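Local coordinates for MdbA protein (Corynebacterium diphtheriae, PDB 5C00) that is a thiol-disulfide oxidoreductase of the DsbA-like thioredoxin family that probably forms disulfide bonds in exported proteins and is essential for viability, pilus assembly and toxin production, at residues Ile47-Phe53 with Val79-Leu85; Gly101-Ala106 with Ala161-Phe165; Asp16-Glu20 with Val142-Gly147; Lys7-Ala11 with Asn137-Val142; Asp66-Thr70 with Trp117-Ala121. All coordinates share one frame; numbering follows the deposited sequence.

Contact 1: Ile47-Phe53 with Val79-Leu85; sequences IDFYEDF and VVNLRIL
Strands 45-52 and 78-85, joined through helix 56-74, form a beta-alpha-beta crossover of the thioredoxin fold and pair in parallel, in one-to-one register from I47 with V80 to E51 with I84. The backbone bonds are short along most of the pair, as in R83 N to F49 O at 2.8 Å, while E51 N to R83 O stretches to 3.3 Å. I47 O takes two donors, N81 N and, from the other face of its carbonyl plane, N81 ND2 at 2.9 Å.

On the face carrying D48, Y50 and R83, R83 CB lies over the tyrosine ring, 4.0 Å from the Y50 ring centroid, and the extended arginine chain then carries CD along the ring to Y50 CZ. R83 NE reaches D48 OD1 at 2.9 Å, the oxygen lying in the guanidinium plane but the nitrogen above the carboxylate plane. R83 NH1 and NH2 bond N172 and D30.

On the other face, E51 CG lies 3.5 Å from I84 CD1, and the extended E51 chain takes OE1 to a salt bridge with R120. The sheet continues through strand 32-36 beside 78-85 and strand 187-190 beside 45-52; helix 162-180 packs on Y50 and R83, helix 113-125 on E51 and F53.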
# COMPACT_ATOMS: atom_id res chain seq x y z
N ILE A 47 -1.01 13.11 -5.06
CA ILE A 47 0.26 12.58 -4.59
C ILE A 47 0.47 11.29 -5.32
O ILE A 47 -0.45 10.51 -5.47
CB ILE A 47 0.22 12.33 -3.09
CG1 ILE A 47 -0.30 13.56 -2.34
CG2 ILE A 47 1.56 11.86 -2.57
CD1 ILE A 47 0.59 14.77 -2.42
N ASP A 48 1.68 11.07 -5.80
CA ASP A 48 2.08 9.75 -6.24
C ASP A 48 3.12 9.27 -5.26
O ASP A 48 4.16 9.89 -5.08
CB ASP A 48 2.63 9.79 -7.66
CG ASP A 48 1.58 10.16 -8.69
OD1 ASP A 48 0.61 9.40 -8.84
OD2 ASP A 48 1.72 11.22 -9.34
N PHE A 49 2.75 8.20 -4.54
CA PHE A 49 3.58 7.69 -3.48
C PHE A 49 3.97 6.29 -3.88
O PHE A 49 3.13 5.39 -3.96
CB PHE A 49 2.79 7.75 -2.18
CG PHE A 49 3.55 7.36 -0.94
CD1 PHE A 49 4.92 7.12 -0.93
CD2 PHE A 49 2.85 7.23 0.25
CE1 PHE A 49 5.57 6.75 0.23
CE2 PHE A 49 3.49 6.87 1.42
CZ PHE A 49 4.85 6.63 1.41
N TYR A 50 5.25 6.10 -4.12
CA TYR A 50 5.80 4.83 -4.60
C TYR A 50 6.40 4.08 -3.42
O TYR A 50 7.21 4.63 -2.68
CB TYR A 50 6.85 5.05 -5.66
CG TYR A 50 6.33 5.68 -6.95
CD1 TYR A 50 6.20 7.06 -7.07
CD2 TYR A 50 6.00 4.88 -8.06
CE1 TYR A 50 5.72 7.65 -8.24
CE2 TYR A 50 5.55 5.46 -9.24
CZ TYR A 50 5.38 6.83 -9.31
OH TYR A 50 4.99 7.38 -10.51
N GLU A 51 5.99 2.83 -3.25
CA GLU A 51 6.57 2.02 -2.20
C GLU A 51 6.61 0.57 -2.63
O GLU A 51 5.98 0.16 -3.62
CB GLU A 51 5.87 2.22 -0.84
CG GLU A 51 4.43 1.90 -0.81
CD GLU A 51 3.65 2.32 0.49
OE1 GLU A 51 2.45 2.06 0.46
OE2 GLU A 51 4.17 2.93 1.46
N ASP A 52 7.38 -0.18 -1.87
CA ASP A 52 7.54 -1.65 -2.08
C ASP A 52 7.42 -2.30 -0.68
O ASP A 52 8.05 -1.83 0.29
CB ASP A 52 8.86 -1.87 -2.80
CG ASP A 52 9.18 -3.35 -3.11
OD1 ASP A 52 9.13 -4.21 -2.20
OD2 ASP A 52 9.57 -3.63 -4.26
N PHE A 53 6.65 -3.37 -0.56
CA PHE A 53 6.46 -4.02 0.75
C PHE A 53 7.72 -4.71 1.33
O PHE A 53 7.70 -5.10 2.49
CB PHE A 53 5.32 -4.98 0.70
CG PHE A 53 3.97 -4.33 0.84
CD1 PHE A 53 3.50 -3.96 2.11
CD2 PHE A 53 3.16 -4.09 -0.27
CE1 PHE A 53 2.28 -3.36 2.27
CE2 PHE A 53 1.94 -3.47 -0.10
CZ PHE A 53 1.48 -3.14 1.15
N VAL A 79 -5.11 13.83 -2.36
CA VAL A 79 -5.55 12.54 -2.87
C VAL A 79 -4.30 11.72 -3.12
O VAL A 79 -3.42 12.18 -3.81
CB VAL A 79 -6.37 12.73 -4.14
CG1 VAL A 79 -6.67 11.40 -4.80
CG2 VAL A 79 -7.66 13.44 -3.76
N VAL A 80 -4.18 10.56 -2.47
CA VAL A 80 -2.94 9.79 -2.55
C VAL A 80 -3.02 8.58 -3.46
O VAL A 80 -3.82 7.64 -3.26
CB VAL A 80 -2.43 9.33 -1.15
CG1 VAL A 80 -1.12 8.59 -1.32
CG2 VAL A 80 -2.21 10.55 -0.26
N ASN A 81 -2.22 8.62 -4.51
CA ASN A 81 -2.08 7.48 -5.35
C ASN A 81 -0.94 6.61 -4.86
O ASN A 81 0.22 6.92 -5.12
CB ASN A 81 -1.84 7.90 -6.79
CG ASN A 81 -2.94 8.79 -7.30
OD1 ASN A 81 -3.96 8.32 -7.74
ND2 ASN A 81 -2.73 10.09 -7.21
N LEU A 82 -1.28 5.48 -4.24
CA LEU A 82 -0.31 4.53 -3.78
C LEU A 82 0.05 3.65 -4.98
O LEU A 82 -0.82 2.95 -5.54
CB LEU A 82 -0.84 3.67 -2.63
CG LEU A 82 -1.11 4.40 -1.32
CD1 LEU A 82 -1.84 3.45 -0.40
CD2 LEU A 82 0.18 4.88 -0.69
N ARG A 83 1.30 3.80 -5.42
CA ARG A 83 1.84 3.13 -6.60
C ARG A 83 2.85 2.10 -6.13
O ARG A 83 4.02 2.42 -5.82
CB ARG A 83 2.45 4.16 -7.53
CG ARG A 83 1.37 5.09 -8.13
CD ARG A 83 1.87 5.93 -9.32
NE ARG A 83 0.73 6.66 -9.88
CZ ARG A 83 -0.19 6.12 -10.68
NH1 ARG A 83 -0.11 4.87 -11.07
NH2 ARG A 83 -1.22 6.86 -11.06
N ILE A 84 2.34 0.88 -5.99
CA ILE A 84 3.12 -0.19 -5.42
C ILE A 84 4.01 -0.89 -6.43
O ILE A 84 3.62 -1.25 -7.55
CB ILE A 84 2.25 -1.22 -4.65
CG1 ILE A 84 1.24 -0.52 -3.71
CG2 ILE A 84 3.16 -2.15 -3.88
CD1 ILE A 84 1.85 0.49 -2.79
N LEU A 85 5.26 -1.08 -6.02
CA LEU A 85 6.29 -1.67 -6.84
C LEU A 85 6.66 -3.07 -6.33
O LEU A 85 6.33 -3.42 -5.20
CB LEU A 85 7.52 -0.78 -6.80
CG LEU A 85 7.36 0.67 -7.23
CD1 LEU A 85 8.57 1.45 -6.88
CD2 LEU A 85 7.08 0.77 -8.72
O HOH W 1 -1.04 9.73 -10.73
O HOH W 2 5.44 -4.65 -2.80

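Contact 2: Gly101-Ala106 with Ala161-Phe165; sequences GAAALA and AKEDF
F165 lays one face of its ring against the backbone of G101 and A102. Its CB sits 3.8 Å from A102 CB and at a similar distance from L105 CD2, so the first carbon already touches two side chains of helix 96-109. From there CG, held anti to the backbone N (chi1 175°), carries the ring against the G101-A102 backbone: CG approaches A102 N and CA, CD1 comes to 3.4 Å from G101 C, CE1 lies equally near G101 CA, and CZ ends 3.7 Å from that same CA. The peptide joining G101 to A102 therefore faces the ring, with A102 N above it toward the rim, while L105 CD2 stands at the ring edge. The glycine backbone permits this approach, since no side chain intervenes between it and the ring.

The junction belongs to the helical part of a DsbA-like protein, where helix 96-109 is met by the first turn of helix 162-180, which goes on to pack against the sheet. A161 is the N-cap residue of that second helix. Its CB touches A102 O and lies 4.0 Å from A106 CB, and a water accepts from A161 N while donating a weak bond to A102 O. Next along, K162 CG touches A102 CB at 3.6 Å; beyond it the extended lysine chain takes NZ to salt bridges with D94 and D136.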
# COMPACT_ATOMS: atom_id res chain seq x y z
N GLY A 101 2.25 -7.34 -1.86
CA GLY A 101 1.61 -6.31 -2.66
C GLY A 101 0.34 -6.83 -3.29
O GLY A 101 -0.68 -6.15 -3.29
N ALA A 102 0.35 -8.07 -3.76
CA ALA A 102 -0.86 -8.62 -4.37
C ALA A 102 -1.93 -8.98 -3.32
O ALA A 102 -3.13 -8.87 -3.61
CB ALA A 102 -0.51 -9.82 -5.19
N ALA A 103 -1.53 -9.35 -2.11
CA ALA A 103 -2.48 -9.59 -0.99
C ALA A 103 -3.19 -8.28 -0.61
O ALA A 103 -4.41 -8.21 -0.53
CB ALA A 103 -1.78 -10.19 0.20
N ALA A 104 -2.42 -7.21 -0.50
CA ALA A 104 -2.94 -5.91 -0.16
C ALA A 104 -3.85 -5.42 -1.28
O ALA A 104 -4.91 -4.84 -0.98
CB ALA A 104 -1.82 -4.93 0.12
N LEU A 105 -3.44 -5.62 -2.54
CA LEU A 105 -4.32 -5.27 -3.68
C LEU A 105 -5.65 -5.97 -3.65
O LEU A 105 -6.68 -5.31 -3.90
CB LEU A 105 -3.66 -5.50 -5.03
CG LEU A 105 -4.48 -5.10 -6.28
CD1 LEU A 105 -4.79 -3.60 -6.32
CD2 LEU A 105 -3.62 -5.47 -7.48
N ALA A 106 -5.66 -7.28 -3.36
CA ALA A 106 -6.92 -8.03 -3.24
C ALA A 106 -7.87 -7.39 -2.22
O ALA A 106 -9.07 -7.33 -2.42
CB ALA A 106 -6.65 -9.50 -2.91
N ALA A 161 -4.99 -11.80 -7.27
CA ALA A 161 -4.69 -10.47 -7.69
C ALA A 161 -3.23 -10.33 -8.18
O ALA A 161 -2.79 -9.23 -8.45
CB ALA A 161 -4.99 -9.46 -6.58
N LYS A 162 -2.48 -11.42 -8.31
CA LYS A 162 -1.05 -11.31 -8.65
C LYS A 162 -0.81 -10.82 -10.05
O LYS A 162 0.03 -9.97 -10.30
CB LYS A 162 -0.32 -12.63 -8.44
CG LYS A 162 -0.16 -12.98 -6.96
CD LYS A 162 0.87 -14.08 -6.78
CE LYS A 162 0.97 -14.55 -5.35
NZ LYS A 162 1.67 -15.84 -5.27
N GLU A 163 -1.57 -11.36 -10.99
CA GLU A 163 -1.37 -10.96 -12.36
C GLU A 163 -1.59 -9.45 -12.52
O GLU A 163 -0.81 -8.77 -13.16
CB GLU A 163 -2.27 -11.79 -13.29
CG GLU A 163 -1.95 -13.30 -13.31
CD GLU A 163 -2.47 -14.09 -12.09
OE1 GLU A 163 -3.26 -13.56 -11.24
OE2 GLU A 163 -2.07 -15.29 -11.98
N ASP A 164 -2.67 -8.92 -11.97
CA ASP A 164 -2.89 -7.48 -12.04
C ASP A 164 -1.90 -6.68 -11.21
O ASP A 164 -1.40 -5.61 -11.63
CB ASP A 164 -4.30 -7.13 -11.68
CG ASP A 164 -5.24 -7.27 -12.87
OD1 ASP A 164 -4.76 -7.36 -13.99
OD2 ASP A 164 -6.44 -7.27 -12.66
N PHE A 165 -1.54 -7.20 -10.06
CA PHE A 165 -0.51 -6.53 -9.28
C PHE A 165 0.80 -6.37 -10.10
O PHE A 165 1.39 -5.31 -10.10
CB PHE A 165 -0.18 -7.30 -8.03
CG PHE A 165 0.94 -6.69 -7.29
CD1 PHE A 165 0.71 -5.60 -6.45
CD2 PHE A 165 2.20 -7.16 -7.45
CE1 PHE A 165 1.76 -4.98 -5.81
CE2 PHE A 165 3.24 -6.56 -6.79
CZ PHE A 165 3.01 -5.46 -6.00
O HOH W 3 -3.85 -11.90 -4.64

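Contact 3: Asp16-Glu20 with Val142-Gly147; sequences DYDKE and VAKSLG
Irregular, non-helical backbone at 16-20 passes the C-terminal end of helix 136-145, with Y17 CA and L146 CA 6.3 Å apart. The helix finishes in a Schellman motif: G147 has a positive phi of 122°, with two bonds back into the last turn, among them G147 N to K144 O. The N-terminal segment thus lies across the end of a helix in the helical part of this DsbA-like fold.

Y17 and L146 form the apolar centre. L146 CD2 reaches Y17 CB at 3.5 Å and also touches K19 CG, filling the angle between the two side chains that the segment directs at the helix. With CG anti to its carbonyl carbon (chi1 -70°), the Y17 ring is laid along the helix past S145 toward V142, whose CG2 lies 3.7 Å from Y17 OH. The V142 and Y17 side chains cross at about a right angle.

Water completes the polar fit at both ends of the tyrosine. One molecule joins Y17 OH to S145 OG, donating to the serine, whose hydroxyl also bonds D141 O. Another accepts from Y17 N and donates to S145 O, tying backbone to backbone. Helix 113-125 backs the contact, with L122 touching both Y17 and V142.

K19 takes a bent course, turning at chi2 and chi3 over the helix end, until its NZ donates to L146 O at 2.7 Å, nearly in line with the carbonyl bond.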
# COMPACT_ATOMS: atom_id res chain seq x y z
N ASP A 16 -7.17 -11.31 17.60
CA ASP A 16 -7.63 -9.94 17.33
C ASP A 16 -6.35 -9.11 17.07
O ASP A 16 -5.37 -9.18 17.82
CB ASP A 16 -8.32 -9.31 18.56
CG ASP A 16 -9.76 -9.84 18.83
OD1 ASP A 16 -10.43 -10.28 17.90
OD2 ASP A 16 -10.20 -9.82 20.01
N TYR A 17 -6.42 -8.26 16.07
CA TYR A 17 -5.34 -7.34 15.72
C TYR A 17 -5.83 -5.91 16.03
O TYR A 17 -7.02 -5.61 15.95
CB TYR A 17 -4.98 -7.44 14.22
CG TYR A 17 -4.29 -8.75 13.81
CD1 TYR A 17 -5.01 -9.96 13.73
CD2 TYR A 17 -2.94 -8.80 13.56
CE1 TYR A 17 -4.38 -11.16 13.38
CE2 TYR A 17 -2.30 -9.98 13.20
CZ TYR A 17 -3.01 -11.17 13.11
OH TYR A 17 -2.39 -12.37 12.74
N ASP A 18 -4.90 -5.03 16.36
CA ASP A 18 -5.24 -3.62 16.49
C ASP A 18 -5.69 -3.02 15.13
O ASP A 18 -5.07 -3.32 14.08
CB ASP A 18 -4.09 -2.85 17.09
CG ASP A 18 -4.46 -1.40 17.38
OD1 ASP A 18 -5.61 -1.13 17.85
OD2 ASP A 18 -3.60 -0.54 17.11
N LYS A 19 -6.76 -2.23 15.15
CA LYS A 19 -7.44 -1.71 13.96
C LYS A 19 -7.82 -0.24 14.11
O LYS A 19 -8.83 0.07 14.78
CB LYS A 19 -8.70 -2.51 13.73
CG LYS A 19 -8.64 -3.59 12.66
CD LYS A 19 -9.48 -3.22 11.42
CE LYS A 19 -10.72 -4.07 11.23
NZ LYS A 19 -11.19 -4.04 9.80
N GLU A 20 -7.07 0.63 13.45
CA GLU A 20 -7.28 2.07 13.47
C GLU A 20 -8.51 2.37 12.64
O GLU A 20 -8.73 1.77 11.60
CB GLU A 20 -6.05 2.81 12.91
CG GLU A 20 -6.26 4.27 12.51
CD GLU A 20 -5.01 4.93 11.94
OE1 GLU A 20 -4.06 4.22 11.50
OE2 GLU A 20 -4.97 6.19 11.90
N VAL A 142 -3.91 -13.48 7.71
CA VAL A 142 -3.80 -12.19 8.37
C VAL A 142 -4.85 -11.21 7.85
O VAL A 142 -5.47 -10.47 8.63
CB VAL A 142 -2.37 -11.61 8.30
CG1 VAL A 142 -2.34 -10.20 8.86
CG2 VAL A 142 -1.47 -12.49 9.12
N ALA A 143 -5.06 -11.19 6.53
CA ALA A 143 -6.12 -10.42 5.96
C ALA A 143 -7.48 -10.77 6.59
O ALA A 143 -8.26 -9.87 6.90
CB ALA A 143 -6.18 -10.62 4.44
N LYS A 144 -7.78 -12.05 6.68
CA LYS A 144 -9.07 -12.49 7.26
C LYS A 144 -9.19 -11.99 8.70
O LYS A 144 -10.24 -11.49 9.13
CB LYS A 144 -9.13 -14.00 7.21
CG LYS A 144 -10.33 -14.61 7.91
CD LYS A 144 -11.57 -14.34 7.11
CE LYS A 144 -12.80 -14.92 7.82
NZ LYS A 144 -13.34 -13.93 8.76
N SER A 145 -8.12 -12.18 9.47
CA SER A 145 -8.13 -11.75 10.87
C SER A 145 -8.39 -10.25 11.00
O SER A 145 -9.01 -9.82 11.96
CB SER A 145 -6.81 -12.06 11.55
OG SER A 145 -6.60 -13.47 11.66
N LEU A 146 -7.91 -9.45 10.04
CA LEU A 146 -8.11 -8.00 10.07
C LEU A 146 -9.45 -7.56 9.51
O LEU A 146 -9.76 -6.35 9.49
CB LEU A 146 -6.97 -7.27 9.34
CG LEU A 146 -5.78 -6.89 10.22
CD1 LEU A 146 -4.58 -6.39 9.41
CD2 LEU A 146 -6.12 -5.86 11.28
N GLY A 147 -10.21 -8.49 8.96
CA GLY A 147 -11.54 -8.15 8.53
C GLY A 147 -11.88 -8.39 7.09
O GLY A 147 -13.01 -8.09 6.70
O HOH W 4 -3.85 -14.27 11.56
O HOH W 5 -8.62 -8.44 14.38

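Contact 4: Lys7-Ala11 with Asn137-Val142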
# COMPACT_ATOMS: atom_id res chain seq x y z
N LYS A 7 -7.27 -25.09 7.52
CA LYS A 7 -6.05 -25.12 8.39
C LYS A 7 -5.49 -23.71 8.63
O LYS A 7 -5.41 -22.89 7.71
CB LYS A 7 -4.99 -25.99 7.75
CG LYS A 7 -3.94 -26.49 8.71
CD LYS A 7 -2.94 -27.39 8.01
CE LYS A 7 -2.21 -28.24 9.03
NZ LYS A 7 -1.09 -29.01 8.43
N ALA A 8 -5.05 -23.46 9.86
CA ALA A 8 -4.58 -22.15 10.28
C ALA A 8 -3.08 -22.08 9.97
O ALA A 8 -2.38 -23.02 10.24
CB ALA A 8 -4.79 -21.95 11.77
N HIS A 9 -2.62 -20.98 9.39
CA HIS A 9 -1.22 -20.77 9.07
C HIS A 9 -0.56 -19.69 9.92
O HIS A 9 0.63 -19.83 10.27
CB HIS A 9 -1.13 -20.37 7.59
CG HIS A 9 -1.81 -21.33 6.69
ND1 HIS A 9 -1.19 -22.49 6.28
CD2 HIS A 9 -3.07 -21.38 6.19
CE1 HIS A 9 -2.03 -23.20 5.55
NE2 HIS A 9 -3.17 -22.54 5.47
N GLN A 10 -1.29 -18.60 10.20
CA GLN A 10 -0.80 -17.51 11.07
C GLN A 10 -1.73 -17.23 12.25
O GLN A 10 -2.91 -16.96 12.06
CB GLN A 10 -0.66 -16.19 10.34
CG GLN A 10 0.55 -16.01 9.50
CD GLN A 10 1.84 -16.28 10.23
OE1 GLN A 10 2.15 -15.64 11.24
NE2 GLN A 10 2.60 -17.20 9.71
N ALA A 11 -1.16 -17.26 13.46
CA ALA A 11 -1.95 -17.10 14.69
C ALA A 11 -3.04 -18.17 14.75
O ALA A 11 -2.75 -19.34 14.51
CB ALA A 11 -2.49 -15.66 14.82
N ASN A 137 -0.70 -18.28 2.08
CA ASN A 137 -1.73 -18.63 3.05
C ASN A 137 -1.54 -17.83 4.33
O ASN A 137 -2.49 -17.64 5.07
CB ASN A 137 -1.75 -20.13 3.32
CG ASN A 137 -2.44 -20.92 2.22
OD1 ASN A 137 -3.59 -20.69 1.88
ND2 ASN A 137 -1.73 -21.83 1.66
N ASP A 138 -0.30 -17.38 4.59
CA ASP A 138 -0.04 -16.52 5.73
C ASP A 138 -0.60 -15.15 5.48
O ASP A 138 -1.30 -14.59 6.32
CB ASP A 138 1.46 -16.48 6.02
CG ASP A 138 2.02 -17.87 6.31
OD1 ASP A 138 1.69 -18.45 7.41
OD2 ASP A 138 2.72 -18.41 5.45
N PHE A 139 -0.31 -14.59 4.31
CA PHE A 139 -0.92 -13.31 3.98
C PHE A 139 -2.45 -13.37 4.05
O PHE A 139 -3.12 -12.41 4.48
CB PHE A 139 -0.45 -12.85 2.61
CG PHE A 139 1.00 -12.42 2.60
CD1 PHE A 139 1.36 -11.18 3.09
CD2 PHE A 139 1.99 -13.24 2.10
CE1 PHE A 139 2.68 -10.78 3.10
CE2 PHE A 139 3.32 -12.85 2.09
CZ PHE A 139 3.66 -11.60 2.57
N ALA A 140 -3.02 -14.47 3.60
CA ALA A 140 -4.48 -14.61 3.61
C ALA A 140 -5.06 -14.70 5.02
O ALA A 140 -6.07 -14.09 5.32
CB ALA A 140 -4.90 -15.81 2.80
N ASP A 141 -4.40 -15.46 5.89
CA ASP A 141 -4.93 -15.65 7.25
C ASP A 141 -4.98 -14.26 7.90
O ASP A 141 -5.91 -13.93 8.64
CB ASP A 141 -4.05 -16.56 8.08
CG ASP A 141 -4.38 -18.04 7.94
OD1 ASP A 141 -5.08 -18.47 6.99
OD2 ASP A 141 -3.93 -18.80 8.84
N VAL A 142 -3.91 -13.48 7.71
CA VAL A 142 -3.80 -12.19 8.37
C VAL A 142 -4.85 -11.21 7.85
O VAL A 142 -5.47 -10.47 8.63
CB VAL A 142 -2.37 -11.61 8.30
CG1 VAL A 142 -2.34 -10.20 8.86
CG2 VAL A 142 -1.47 -12.49 9.12
O HOH W 6 -5.54 -17.78 11.64
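D141 OD2 is gripped by two consecutive backbone amides of the N-terminal segment. H9 N donates at 2.6 Å on the syn side of the carboxylate and Q10 N at 3.0 Å on the anti side, both from the same face of its plane. A water that donates to Q10 O adds a weak third bond to this oxygen. The other carboxylate oxygen, D141 OD1, pairs with R157.

D138 repeats the theme one turn earlier in helix 136-145. Q10, bent at chi2 (-53°), curls its amide back so that NE2 reaches D138 OD1 at 2.8 Å in an almost straight bond of 176°. The oxygen lies in the amide plane, yet the nitrogen stands above the carboxylate plane. D138 OD2 accepts from G135 N.

H9 lies over N137. N137 CB sits beneath the centre of the imidazole, 3.4 Å from the ring centroid in a CH-pi contact, and the ring and amide planes are nearly parallel, 14° apart. N137 OD1 is bonded to R157 NH1.

Helix carboxylates thus serve as acceptors for peptide and amide N-H groups of an otherwise irregular segment. Its attachment at this surface is chiefly polar, and R157 probably offsets some of the negative charge gathered there.

Contact 5: Asp66-Thr70 with Trp117-Ala121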
# COMPACT_ATOMS: atom_id res chain seq x y z
N ASP A 66 2.61 8.30 7.87
CA ASP A 66 1.27 7.70 7.71
C ASP A 66 0.18 8.45 8.49
O ASP A 66 -0.92 8.69 8.00
CB ASP A 66 1.23 6.23 8.10
CG ASP A 66 1.71 5.31 7.00
OD1 ASP A 66 1.95 5.72 5.81
OD2 ASP A 66 1.83 4.10 7.32
N GLY A 67 0.50 8.83 9.71
CA GLY A 67 -0.43 9.55 10.55
C GLY A 67 -0.86 10.88 9.96
O GLY A 67 -2.05 11.10 9.74
N PRO A 68 0.09 11.77 9.70
CA PRO A 68 -0.28 13.03 9.09
C PRO A 68 -0.91 12.86 7.72
O PRO A 68 -1.85 13.61 7.40
CB PRO A 68 1.03 13.80 8.96
CG PRO A 68 2.02 13.07 9.77
CD PRO A 68 1.49 11.74 10.13
N MSE A 69 -0.44 11.88 6.95
CA MSE A 69 -1.02 11.62 5.62
C MSE A 69 -2.49 11.30 5.78
O MSE A 69 -3.30 11.82 5.03
CB MSE A 69 -0.30 10.48 4.89
CG MSE A 69 -0.90 10.21 3.50
SE MSE A 69 -0.01 8.68 2.66
CE MSE A 69 -0.92 7.36 3.74
N THR A 70 -2.84 10.40 6.70
CA THR A 70 -4.24 10.03 6.94
C THR A 70 -5.08 11.28 7.25
O THR A 70 -6.15 11.46 6.72
CB THR A 70 -4.34 9.03 8.12
OG1 THR A 70 -3.51 7.90 7.86
CG2 THR A 70 -5.76 8.57 8.32
N TRP A 117 -6.30 -0.36 4.93
CA TRP A 117 -5.34 0.51 5.61
C TRP A 117 -4.57 -0.20 6.74
O TRP A 117 -3.34 -0.08 6.88
CB TRP A 117 -6.10 1.70 6.17
CG TRP A 117 -5.24 2.54 6.96
CD1 TRP A 117 -5.19 2.61 8.29
CD2 TRP A 117 -4.23 3.40 6.46
NE1 TRP A 117 -4.21 3.48 8.68
CE2 TRP A 117 -3.62 4.00 7.57
CE3 TRP A 117 -3.80 3.74 5.17
CZ2 TRP A 117 -2.58 4.90 7.45
CZ3 TRP A 117 -2.76 4.66 5.04
CH2 TRP A 117 -2.18 5.23 6.18
N ASN A 118 -5.30 -0.93 7.57
CA ASN A 118 -4.66 -1.63 8.67
C ASN A 118 -3.78 -2.79 8.22
O ASN A 118 -2.77 -3.07 8.85
CB ASN A 118 -5.71 -2.09 9.66
CG ASN A 118 -6.22 -0.93 10.50
OD1 ASN A 118 -5.52 -0.44 11.39
ND2 ASN A 118 -7.40 -0.42 10.15
N TYR A 119 -4.16 -3.42 7.11
CA TYR A 119 -3.39 -4.51 6.54
C TYR A 119 -2.09 -4.01 5.98
O TYR A 119 -1.03 -4.54 6.29
CB TYR A 119 -4.20 -5.19 5.46
CG TYR A 119 -3.62 -6.47 4.95
CD1 TYR A 119 -3.45 -7.55 5.78
CD2 TYR A 119 -3.29 -6.62 3.65
CE1 TYR A 119 -2.96 -8.76 5.32
CE2 TYR A 119 -2.78 -7.83 3.18
CZ TYR A 119 -2.66 -8.91 4.00
OH TYR A 119 -2.19 -10.12 3.50
N ARG A 120 -2.12 -2.91 5.24
CA ARG A 120 -0.89 -2.26 4.74
C ARG A 120 0.05 -1.91 5.90
O ARG A 120 1.27 -2.18 5.82
CB ARG A 120 -1.24 -0.97 3.95
CG ARG A 120 -0.04 -0.06 3.67
CD ARG A 120 -0.45 1.15 2.83
NE ARG A 120 0.69 2.06 2.66
CZ ARG A 120 1.07 2.98 3.56
NH1 ARG A 120 0.43 3.10 4.71
NH2 ARG A 120 2.13 3.78 3.35
N ALA A 121 -0.51 -1.28 6.93
CA ALA A 121 0.30 -0.84 8.07
C ALA A 121 1.00 -2.07 8.70
O ALA A 121 2.18 -1.99 9.05
CB ALA A 121 -0.55 -0.13 9.11
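W117 and R120, one turn apart on helix 113-125, both extend toward helix 56-74 and meet D66, M69 and T70 there. The short segments run nearly antiparallel, their axes at 161° but 13.3 Å apart, so the long side chains span the distance between the helices.

R120 and D66 approach from opposite directions. The arginine chain is extended from CG to NE, with CG anti to the backbone N, and turns the edge of its guanidinium to the carboxylate; the two planes are 55° apart. R120 NH2 meets the syn lone pair of D66 OD1 at 3.1 Å, and R120 NH1 adds weak bonds to both D66 oxygens. Because R120 NE pairs with E51, the guanidinium is held by two carboxylates.

The indole of W117 runs obliquely to the D66 side chain, its plane 59° from the carboxylate. The methyl of the selenomethionine M69 stands at the ring edge, CE lying 3.5 Å from W117 CH2. In one of the two conformers of T70, OG1 lies against W117 CZ2 and its hydroxyl donates to D66 O at 2.7 Å, a carbonyl that also receives T70 N. W117 NE1 bonds E20 OE1 in the modelled conformer of that glutamate.

The contact joins the crossover helix of the thioredoxin fold to the helical part. Helix 202-207 packs on M69 and P68, while Y119 on helix 113-125 meets helices 96-109 and 136-145.

Overall arrangement
Along the chain the N-terminal segments of contacts 4 and 3 come first; both close on helix 136-145, sharing V142, and their long loops enclose contacts 1 and 5. Contact 1 closes before contact 2 opens, whereas contact 5 alternates with each. Contact 1 lies in the central sheet; centre to centre, contact 5 is about 12 Å from it, joined by the E51-R120 salt bridge, and contact 2 about 14 Å, where F53 and I84 pack on G101 and F165. Y119, on a segment of contact 5, touches contacts 2, 3 and 4. The N-terminal segment thus wraps the helical part, which is keyed to the thioredoxin-fold sheet near a probable CxxC active site, C55 and C58.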